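PDB 2OAS: 4-hydroxybutyrate coenzyme A transferase from Shewanella oneidensis, which probably transfers coenzyme A between acyl-CoA thioesters and small carboxylates such as acetate and 4-hydroxybutyrate, and binds CoA. Local coordinates for residues 206-211 with 303-308. Sequence-based numbering, arbitrary orientation.
Sequences CLQMGI and AINSAL. With COA (coenzyme A), chain C.
Gln208 and Ala303 pair in parallel register, with CA atoms 4.8 Å apart, where the strand segments 206-208 and 303-305 run side by side at 16°, on neighbouring inner strands of the mixed, largely parallel sheet of the C-terminal half of this CoA transferase. Ile304 N gives a nearly straight hydrogen bond of 2.9 Å to Gln208 O, and one residue further on Met209 CA makes a CH···O contact with Ile304 O. Beyond these bonds the two chains diverge.

Gln208 and Ala303 share one face of the sheet, under helix 332-341. The glutamine chain starts out extended from the backbone N (chi1 -179°) and folds at chi2, which brings its amide across to strand 301-305. There Asn305 ND2 donates to Gln208 OE1 over 3.1 Å, on an in-plane lone pair, although the oxygen sits 26° out of the asparagine amide plane; the side chains cross at about a right angle. Ala303 CB packs against the same OE1 at 3.6 Å. A leucine in place of this glutamine would probably leave the Asn305 amide, beside the CoA-binding Gln332, without this acceptor and freer to turn. The Gln208 side chain also lies about 5 Å from that of Glu233, the residue that binds CoA covalently.

On the other face selenomethionine Met209 lies alongside Ile304, its CG 3.8 Å from Ile304 CB. Further along the chain, residues 306-308 line the coenzyme A pocket: Leu308 CD2 touches the pantetheine methyl carbon CDP, and Leu308 O accepts a hydrogen bond of 2.6 Å from the adenine amino nitrogen N6A.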
loop_
_atom_site.group_PDB
_atom_site.type_symbol
_atom_site.label_atom_id
_atom_site.label_comp_id
_atom_site.label_asym_id
_atom_site.label_seq_id
_atom_site.Cartn_x
_atom_site.Cartn_y
_atom_site.Cartn_z
ATOM N N CYS A 206 20.906 4.298 0.797
ATOM C CA CYS A 206 20.313 4.636 2.093
ATOM C C CYS A 206 19.568 3.415 2.646
ATOM O O CYS A 206 18.396 3.193 2.331
ATOM C CB CYS A 206 19.355 5.795 1.928
ATOM S SG CYS A 206 18.732 6.370 3.476
ATOM N N LEU A 207 20.251 2.648 3.488
ATOM C CA LEU A 207 19.715 1.413 4.051
ATOM C C LEU A 207 18.544 1.449 5.014
ATOM O O LEU A 207 18.337 2.406 5.775
ATOM C CB LEU A 207 20.832 0.627 4.743
ATOM C CG LEU A 207 22.125 0.308 3.991
ATOM C CD1 LEU A 207 23.112 -0.349 4.948
ATOM C CD2 LEU A 207 21.821 -0.573 2.808
ATOM N N GLN A 208 17.794 0.355 4.971
ATOM C CA GLN A 208 16.659 0.122 5.838
ATOM C C GLN A 208 16.539 -1.391 5.982
ATOM O O GLN A 208 16.345 -2.104 4.987
ATOM C CB GLN A 208 15.389 0.715 5.249
ATOM C CG GLN A 208 14.158 0.535 6.130
ATOM C CD GLN A 208 13.576 -0.886 6.048
ATOM O OE1 GLN A 208 13.105 -1.322 4.990
ATOM N NE2 GLN A 208 13.621 -1.614 7.166
HETATM N N MSE A 209 16.665 -1.867 7.223
HETATM C CA MSE A 209 16.603 -3.294 7.528
HETATM C C MSE A 209 16.040 -3.651 8.884
HETATM O O MSE A 209 15.794 -2.790 9.719
HETATM C CB MSE A 209 17.990 -3.896 7.489
HETATM C CG MSE A 209 18.591 -4.028 6.136
HETATM SE SE MSE A 209 20.330 -4.758 6.412
HETATM C CE MSE A 209 21.339 -3.168 5.915
ATOM N N GLY A 210 15.880 -4.958 9.091
ATOM C CA GLY A 210 15.384 -5.482 10.348
ATOM C C GLY A 210 16.465 -6.274 11.079
ATOM O O GLY A 210 17.635 -6.230 10.692
ATOM N N ILE A 211 16.073 -6.995 12.132
ATOM C CA ILE A 211 16.991 -7.809 12.927
ATOM C C ILE A 211 16.907 -9.278 12.542
ATOM O O ILE A 211 15.864 -9.764 12.107
ATOM C CB ILE A 211 16.686 -7.707 14.445
ATOM C CG1 ILE A 211 15.171 -7.660 14.665
ATOM C CG2 ILE A 211 17.361 -6.487 15.040
ATOM C CD1 ILE A 211 14.744 -7.707 16.126
ATOM N N ALA A 303 15.625 -0.845 0.651
ATOM C CA ALA A 303 14.762 -1.419 1.658
ATOM C C ALA A 303 14.812 -2.939 1.636
ATOM O O ALA A 303 14.413 -3.572 0.668
ATOM C CB ALA A 303 13.351 -0.933 1.448
ATOM N N ILE A 304 15.295 -3.513 2.726
ATOM C CA ILE A 304 15.422 -4.957 2.829
ATOM C C ILE A 304 14.580 -5.505 3.968
ATOM O O ILE A 304 14.860 -5.255 5.132
ATOM C CB ILE A 304 16.891 -5.340 3.057
ATOM C CG1 ILE A 304 17.734 -4.811 1.899
ATOM C CG2 ILE A 304 17.024 -6.826 3.199
ATOM C CD1 ILE A 304 19.214 -4.883 2.153
ATOM N N ASN A 305 13.553 -6.262 3.623
ATOM C CA ASN A 305 12.671 -6.835 4.631
ATOM C C ASN A 305 12.500 -8.329 4.413
ATOM O O ASN A 305 13.046 -8.893 3.466
ATOM C CB ASN A 305 11.309 -6.137 4.568
ATOM C CG ASN A 305 11.397 -4.674 4.958
ATOM O OD1 ASN A 305 11.274 -4.327 6.137
ATOM N ND2 ASN A 305 11.636 -3.807 3.973
ATOM N N SER A 306 11.725 -8.966 5.277
ATOM C CA SER A 306 11.510 -10.400 5.153
ATOM C C SER A 306 10.034 -10.746 5.034
ATOM O O SER A 306 9.171 -9.870 5.085
ATOM C CB SER A 306 12.121 -11.129 6.351
ATOM O OG SER A 306 12.066 -12.530 6.154
ATOM N N ALA A 307 9.751 -12.028 4.874
ATOM C CA ALA A 307 8.379 -12.489 4.735
ATOM C C ALA A 307 8.206 -13.947 5.177
ATOM O O ALA A 307 9.167 -14.691 5.303
ATOM C CB ALA A 307 7.928 -12.332 3.303
ATOM N N LEU A 308 6.962 -14.339 5.397
ATOM C CA LEU A 308 6.648 -15.688 5.808
ATOM C C LEU A 308 6.259 -16.558 4.618
ATOM O O LEU A 308 6.705 -17.685 4.505
ATOM C CB LEU A 308 5.493 -15.674 6.810
ATOM C CG LEU A 308 5.792 -14.897 8.089
ATOM C CD1 LEU A 308 4.497 -14.659 8.838
ATOM C CD2 LEU A 308 6.819 -15.645 8.940
HETATM N N1A COA C . 4.630 -21.738 6.563
HETATM C C2A COA C . 4.651 -22.524 7.795
HETATM N N3A COA C . 5.635 -22.059 8.793
HETATM C C4A COA C . 6.529 -20.914 8.547
HETATM C C5A COA C . 6.490 -20.137 7.333
HETATM C C6A COA C . 5.518 -20.590 6.311
HETATM N N6A COA C . 5.409 -19.905 5.076
HETATM N N7A COA C . 7.434 -19.123 7.377
HETATM C C8A COA C . 8.038 -19.265 8.638
HETATM N N9A COA C . 7.501 -20.345 9.375
HETATM C C1B COA C . 7.870 -20.812 10.696
HETATM C C2B COA C . 9.355 -21.181 10.997
HETATM O O2B COA C . 9.552 -22.541 11.153
HETATM C C3B COA C . 9.771 -20.367 12.222
HETATM O O3B COA C . 10.272 -21.247 13.278
HETATM P P3B COA C . 10.788 -20.728 14.682
HETATM O O7A COA C . 11.874 -19.730 14.611
HETATM O O8A COA C . 9.646 -20.113 15.424
HETATM O O9A COA C . 11.228 -21.881 15.456
HETATM C C4B COA C . 8.598 -19.557 12.625
HETATM O O4B COA C . 7.504 -19.828 11.734
HETATM C C5B COA C . 9.251 -18.110 12.632
HETATM O O5B COA C . 9.688 -17.723 11.318
HETATM P P1A COA C . 10.978 -16.749 10.936
HETATM O O1A COA C . 12.237 -17.208 11.456
HETATM O O2A COA C . 11.133 -16.587 9.441
HETATM O O3A COA C . 10.540 -15.377 11.585
HETATM P P2A COA C . 11.385 -14.074 11.506
HETATM O O4A COA C . 11.719 -13.634 12.857
HETATM O O5A COA C . 12.620 -14.280 10.772
HETATM O O6A COA C . 10.758 -12.999 10.724
HETATM C CBP COA C . 8.842 -11.802 9.590
HETATM C CCP COA C . 10.076 -12.871 9.478
HETATM C CDP COA C . 8.003 -12.733 10.534
HETATM C CEP COA C . 8.091 -11.642 8.197
HETATM C CAP COA C . 9.253 -10.366 10.368
HETATM O OAP COA C . 10.208 -9.817 9.407
HETATM C C9P COA C . 8.096 -9.370 10.505
HETATM O O9P COA C . 7.588 -9.233 11.607
HETATM N N8P COA C . 7.701 -8.653 9.346
HETATM C C7P COA C . 6.681 -7.640 9.114
HETATM C C6P COA C . 7.154 -6.255 8.536
HETATM C C5P COA C . 7.633 -5.277 9.528
HETATM O O5P COA C . 7.318 -4.086 9.435
HETATM N N4P COA C . 8.454 -5.826 10.577
HETATM C C3P COA C . 9.091 -5.211 11.732
HETATM C C2P COA C . 9.948 -3.917 11.461
HETATM S S1P COA C . 9.470 -2.512 12.508
#